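DNA-directed RNA polymerase subunit Rpo11 (PDB 1XPP) probably serves as a small dimerising subunit of the archaeal RNA polymerase, the enzyme that transcribes DNA into RNA from the four ribonucleoside triphosphates. Local coordinates at residues Ile28-Asn32 with Thr33-Thr37; Arg83-Ser86 with Lys87-Glu90. One frame throughout, in Å; residues are numbered along the deposited sequence.

Interaction 1: Ile28-Asn32 with Thr33-Thr37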
loop_
_atom_site.group_PDB
_atom_site.type_symbol
_atom_site.label_atom_id
_atom_site.label_comp_id
_atom_site.label_asym_id
_atom_site.label_seq_id
_atom_site.Cartn_x
_atom_site.Cartn_y
_atom_site.Cartn_z
ATOM N N ILE D 28 7.474 -0.864 1.267
ATOM C CA ILE D 28 6.266 -0.115 1.556
ATOM C C ILE D 28 5.073 -1.058 1.731
ATOM O O ILE D 28 4.841 -1.940 0.900
ATOM C CB ILE D 28 5.984 0.930 0.423
ATOM C CG1 ILE D 28 7.213 1.851 0.254
ATOM C CG2 ILE D 28 4.698 1.670 0.722
ATOM C CD1 ILE D 28 7.090 2.944 -0.774
ATOM N N ASN D 29 4.300 -0.843 2.797
ATOM C CA ASN D 29 3.116 -1.665 3.110
ATOM C C ASN D 29 3.327 -3.154 3.351
ATOM O O ASN D 29 2.456 -3.975 3.044
ATOM C CB ASN D 29 2.048 -1.515 2.035
ATOM C CG ASN D 29 1.657 -0.112 1.840
ATOM O OD1 ASN D 29 1.592 0.667 2.798
ATOM N ND2 ASN D 29 1.393 0.251 0.591
ATOM N N TYR D 30 4.489 -3.529 3.869
ATOM C CA TYR D 30 4.663 -4.900 4.264
ATOM C C TYR D 30 4.337 -5.013 5.727
ATOM O O TYR D 30 4.430 -4.024 6.471
ATOM C CB TYR D 30 6.093 -5.396 4.028
ATOM C CG TYR D 30 6.419 -5.529 2.574
ATOM C CD1 TYR D 30 6.956 -4.458 1.880
ATOM C CD2 TYR D 30 6.128 -6.709 1.888
ATOM C CE1 TYR D 30 7.247 -4.551 0.529
ATOM C CE2 TYR D 30 6.431 -6.830 0.521
ATOM C CZ TYR D 30 6.975 -5.726 -0.138
ATOM O OH TYR D 30 7.246 -5.824 -1.484
ATOM N N ASP D 31 3.961 -6.218 6.126
ATOM C CA ASP D 31 3.880 -6.550 7.541
ATOM C C ASP D 31 5.286 -6.431 8.122
ATOM O O ASP D 31 6.231 -6.910 7.505
ATOM C CB ASP D 31 3.331 -7.980 7.737
ATOM C CG ASP D 31 1.863 -7.977 8.115
ATOM O OD1 ASP D 31 1.035 -7.787 7.215
ATOM O OD2 ASP D 31 1.535 -8.148 9.319
ATOM N N ASN D 32 5.429 -5.727 9.254
ATOM C CA ASN D 32 6.724 -5.662 9.959
ATOM C C ASN D 32 7.355 -7.036 10.218
ATOM O O ASN D 32 8.571 -7.176 10.157
ATOM C CB ASN D 32 6.632 -4.874 11.287
ATOM C CG ASN D 32 6.338 -3.385 11.099
ATOM O OD1 ASN D 32 5.923 -2.705 12.047
ATOM N ND2 ASN D 32 6.587 -2.870 9.920
ATOM N N THR D 33 6.517 -8.046 10.503
ATOM C CA THR D 33 7.018 -9.401 10.680
ATOM C C THR D 33 7.775 -9.916 9.472
ATOM O O THR D 33 8.835 -10.559 9.621
ATOM C CB THR D 33 5.899 -10.364 11.103
ATOM O OG1 THR D 33 5.500 -9.946 12.416
ATOM C CG2 THR D 33 6.431 -11.802 11.235
ATOM N N LEU D 34 7.240 -9.630 8.285
ATOM C CA LEU D 34 7.955 -10.004 7.044
ATOM C C LEU D 34 9.369 -9.394 6.984
ATOM O O LEU D 34 10.346 -10.078 6.683
ATOM C CB LEU D 34 7.141 -9.623 5.783
ATOM C CG LEU D 34 7.877 -10.024 4.477
ATOM C CD1 LEU D 34 6.934 -10.523 3.393
ATOM C CD2 LEU D 34 8.652 -8.858 3.976
ATOM N N LEU D 35 9.487 -8.113 7.312
ATOM C CA LEU D 35 10.790 -7.481 7.206
ATOM C C LEU D 35 11.793 -8.103 8.167
ATOM O O LEU D 35 12.945 -8.329 7.806
ATOM C CB LEU D 35 10.682 -5.957 7.420
ATOM C CG LEU D 35 9.589 -5.250 6.563
ATOM C CD1 LEU D 35 9.522 -3.762 6.882
ATOM C CD2 LEU D 35 9.829 -5.429 5.118
ATOM N N ARG D 36 11.362 -8.339 9.409
ATOM C CA ARG D 36 12.283 -8.871 10.422
ATOM C C ARG D 36 12.671 -10.290 10.088
ATOM O O ARG D 36 13.827 -10.654 10.221
ATOM C CB ARG D 36 11.641 -8.784 11.805
ATOM C CG ARG D 36 11.249 -7.378 12.169
ATOM C CD ARG D 36 10.977 -7.271 13.654
ATOM N NE ARG D 36 10.181 -6.081 13.951
ATOM C CZ ARG D 36 8.851 -6.076 14.048
ATOM N NH1 ARG D 36 8.158 -7.199 13.879
ATOM N NH2 ARG D 36 8.219 -4.942 14.309
ATOM N N THR D 37 11.701 -11.076 9.599
ATOM C CA THR D 37 11.964 -12.471 9.197
ATOM C C THR D 37 12.952 -12.502 8.033
ATOM O O THR D 37 13.889 -13.290 8.007
ATOM C CB THR D 37 10.662 -13.205 8.804
ATOM O OG1 THR D 37 9.794 -13.209 9.927
ATOM C CG2 THR D 37 10.929 -14.669 8.393
HETATM O O HOH W 1 3.647 -7.775 11.879
HETATM O O HOH W 2 5.441 -4.589 14.665
#

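Interaction 2: Arg83-Ser86 with Lys87-Glu90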
loop_
_atom_site.group_PDB
_atom_site.type_symbol
_atom_site.label_atom_id
_atom_site.label_comp_id
_atom_site.label_asym_id
_atom_site.label_seq_id
_atom_site.Cartn_x
_atom_site.Cartn_y
_atom_site.Cartn_z
ATOM N N ARG D 83 14.104 -16.793 -1.495
ATOM C CA ARG D 83 13.819 -18.136 -2.053
ATOM C C ARG D 83 13.838 -19.191 -0.937
ATOM O O ARG D 83 13.028 -20.152 -0.974
ATOM C CB ARG D 83 14.778 -18.498 -3.197
ATOM C CG ARG D 83 14.771 -17.492 -4.380
ATOM C CD ARG D 83 13.474 -17.479 -5.240
ATOM N NE ARG D 83 13.288 -16.204 -5.959
ATOM C CZ ARG D 83 12.558 -16.064 -7.063
ATOM N NH1 ARG D 83 11.978 -17.136 -7.609
ATOM N NH2 ARG D 83 12.417 -14.867 -7.632
ATOM N N LYS D 84 14.746 -19.076 0.037
ATOM C CA LYS D 84 14.733 -20.039 1.162
ATOM C C LYS D 84 13.417 -19.942 1.920
ATOM O O LYS D 84 12.812 -20.962 2.277
ATOM C CB LYS D 84 15.894 -19.785 2.127
ATOM C CG LYS D 84 17.250 -20.201 1.606
ATOM C CD LYS D 84 18.249 -20.167 2.755
ATOM C CE LYS D 84 19.598 -19.618 2.337
ATOM N NZ LYS D 84 20.439 -19.251 3.538
ATOM N N LEU D 85 12.960 -18.714 2.167
ATOM C CA LEU D 85 11.728 -18.503 2.930
ATOM C C LEU D 85 10.486 -19.040 2.209
ATOM O O LEU D 85 9.613 -19.649 2.828
ATOM C CB LEU D 85 11.535 -17.025 3.276
ATOM C CG LEU D 85 12.529 -16.571 4.359
ATOM C CD1 LEU D 85 12.490 -15.044 4.474
ATOM C CD2 LEU D 85 12.290 -17.188 5.718
ATOM N N SER D 86 10.438 -18.834 0.897
ATOM C CA SER D 86 9.351 -19.364 0.086
ATOM C C SER D 86 9.337 -20.878 0.221
ATOM O O SER D 86 8.264 -21.491 0.424
ATOM C CB SER D 86 9.642 -18.971 -1.367
ATOM O OG SER D 86 9.522 -17.546 -1.486
ATOM N N LYS D 87 10.515 -21.489 0.137
ATOM C CA LYS D 87 10.598 -22.962 0.255
ATOM C C LYS D 87 10.182 -23.451 1.631
ATOM O O LYS D 87 9.488 -24.469 1.751
ATOM C CB LYS D 87 12.005 -23.441 -0.044
ATOM C CG LYS D 87 12.167 -24.945 0.133
ATOM C CD LYS D 87 13.544 -25.430 -0.237
ATOM C CE LYS D 87 13.666 -26.913 0.073
ATOM N NZ LYS D 87 12.510 -27.668 -0.455
ATOM N N LEU D 88 10.600 -22.734 2.673
ATOM C CA LEU D 88 10.232 -23.115 4.054
ATOM C C LEU D 88 8.712 -23.228 4.234
ATOM O O LEU D 88 8.219 -24.238 4.754
ATOM C CB LEU D 88 10.818 -22.109 5.083
ATOM C CG LEU D 88 12.277 -22.383 5.507
ATOM C CD1 LEU D 88 12.831 -21.135 6.169
ATOM C CD2 LEU D 88 12.376 -23.541 6.499
ATOM N N TYR D 89 7.983 -22.196 3.831
ATOM C CA TYR D 89 6.518 -22.155 3.964
ATOM C C TYR D 89 5.841 -23.120 2.984
ATOM O O TYR D 89 4.859 -23.806 3.347
ATOM C CB TYR D 89 5.973 -20.730 3.837
ATOM C CG TYR D 89 6.347 -19.873 5.049
ATOM C CD1 TYR D 89 7.309 -18.874 4.933
ATOM C CD2 TYR D 89 5.697 -20.052 6.279
ATOM C CE1 TYR D 89 7.652 -18.086 6.019
ATOM C CE2 TYR D 89 6.056 -19.283 7.394
ATOM C CZ TYR D 89 7.013 -18.314 7.257
ATOM O OH TYR D 89 7.351 -17.509 8.333
ATOM N N GLU D 90 6.396 -23.237 1.785
ATOM C CA GLU D 90 5.854 -24.222 0.838
ATOM C C GLU D 90 5.961 -25.630 1.390
ATOM O O GLU D 90 4.987 -26.392 1.335
ATOM C CB GLU D 90 6.553 -24.094 -0.520
ATOM C CG GLU D 90 6.137 -22.863 -1.324
ATOM C CD GLU D 90 7.171 -22.552 -2.423
ATOM O OE1 GLU D 90 8.198 -23.261 -2.538
ATOM O OE2 GLU D 90 6.975 -21.566 -3.156
#

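Interaction 1: Ile28-Asn32 with Thr33-Thr37
Asp31 and Asn32 turn the chain into helix 32-42 and offer their carbonyls to its first turn. Asn32 O takes a bond from Arg36 N (3.1 Å, N-H...O angle 163°), while Asp31 O receives weak ones from Leu34 N and Leu35 N. Asp31 sits at the N-cap, yet its carboxylate makes no capping bond; a water accepts from Thr33 N (3.2 Å) and donates weakly to Asp31 OD2. One turn on, Thr33 O is gripped from opposite faces by Thr37 N and by Thr37 OG1 (2.8 Å). This helix start belongs to the Rpb3/Rpb11 dimerisation domain, and Tyr30 faces both the helix and a second copy of this protein: CD2 of its ring lies 3.9 Å from Leu34 CD2, CB meets Leu35 CD2, and OH bonds Gln95 OE1 of that copy. The Arg36 chain, extended from CG to NE, runs back toward the helix start, and its turn at chi4 (94°) sets one guanidinium face against Asn32 CB, 3.4 Å from Arg36 NH2. The Asn32 side-chain amide plane stands 73° from the guanidinium plane, and a water in the latter joins Arg36 NH2 (2.8 Å) to Asn32 OD1. With an alanine at Arg36 the guanidinium is gone, and the water on Asn32 OD1 is likely to be held less firmly.

Interaction 2: Arg83-Ser86 with Lys87-Glu90
Glu90 folds back over the carbonyl of Ser86, one turn earlier, and can be traced atom by atom. Its CB lies 3.3 Å from Ser86 O, and CG, placed anti to its own carbonyl carbon (chi1 -74°), comes to 3.1 Å from the same oxygen. CD stays beside Ser86 O, and OE2 ends 4.1 Å from Ser86 CB. Ser86 O accepts from Glu90 N (2.9 Å); OE1 beside it is also an acceptor, and no bond forms between the two oxygens. OE2 also approaches OE2 of Glu90 in a second copy of the protein, a meeting of like charges which may raise the pKa of one of them. Ser86 OG turns the other way, to Val82 O. Around the helix, Leu85 CD2 meets Leu88 CD1 at 4.0 Å, the two side chains set obliquely, and Leu85 O approaches the Tyr89 ring obliquely, 3.2 Å from CD1. Tyr89 OH bonds Thr37 OG1 of the second copy, and its ring meets Tyr89 of that copy with the planes about 10° apart. Bonds such as Tyr89 N to Leu85 O (3.2 Å, N-H...O angle 171°) repeat the i to i+4 pattern of an alpha helix, here the long helix 74-105, packed against another copy in a pairing that may stand in for the Rpb3/Rpb11 heterodimer.

In the fold
From the N terminus, strands 12-19 and 22-28 lead into interaction 1, which closes the short turn between strand 22-28 and helix 32-42. The chain then builds strands 48-54 and 64-69, completing an antiparallel sheet in the order 12-19, 22-28, 64-69, 48-54, before helix 74-105 carries interaction 2. The two are in series, neither nested nor crossed, and both are local, interaction 1 running from loop into helix and interaction 2 along one helix. Their centres lie about 16 Å apart, yet they touch where Thr37 CG2 packs on Leu85 CD2 at 3.9 Å, bringing the two helices together. Both also face the second subunit: Leu34 packs on its Leu88 and Thr37 on its Tyr89, so residues of interaction 1 meet the other copy's interaction 2.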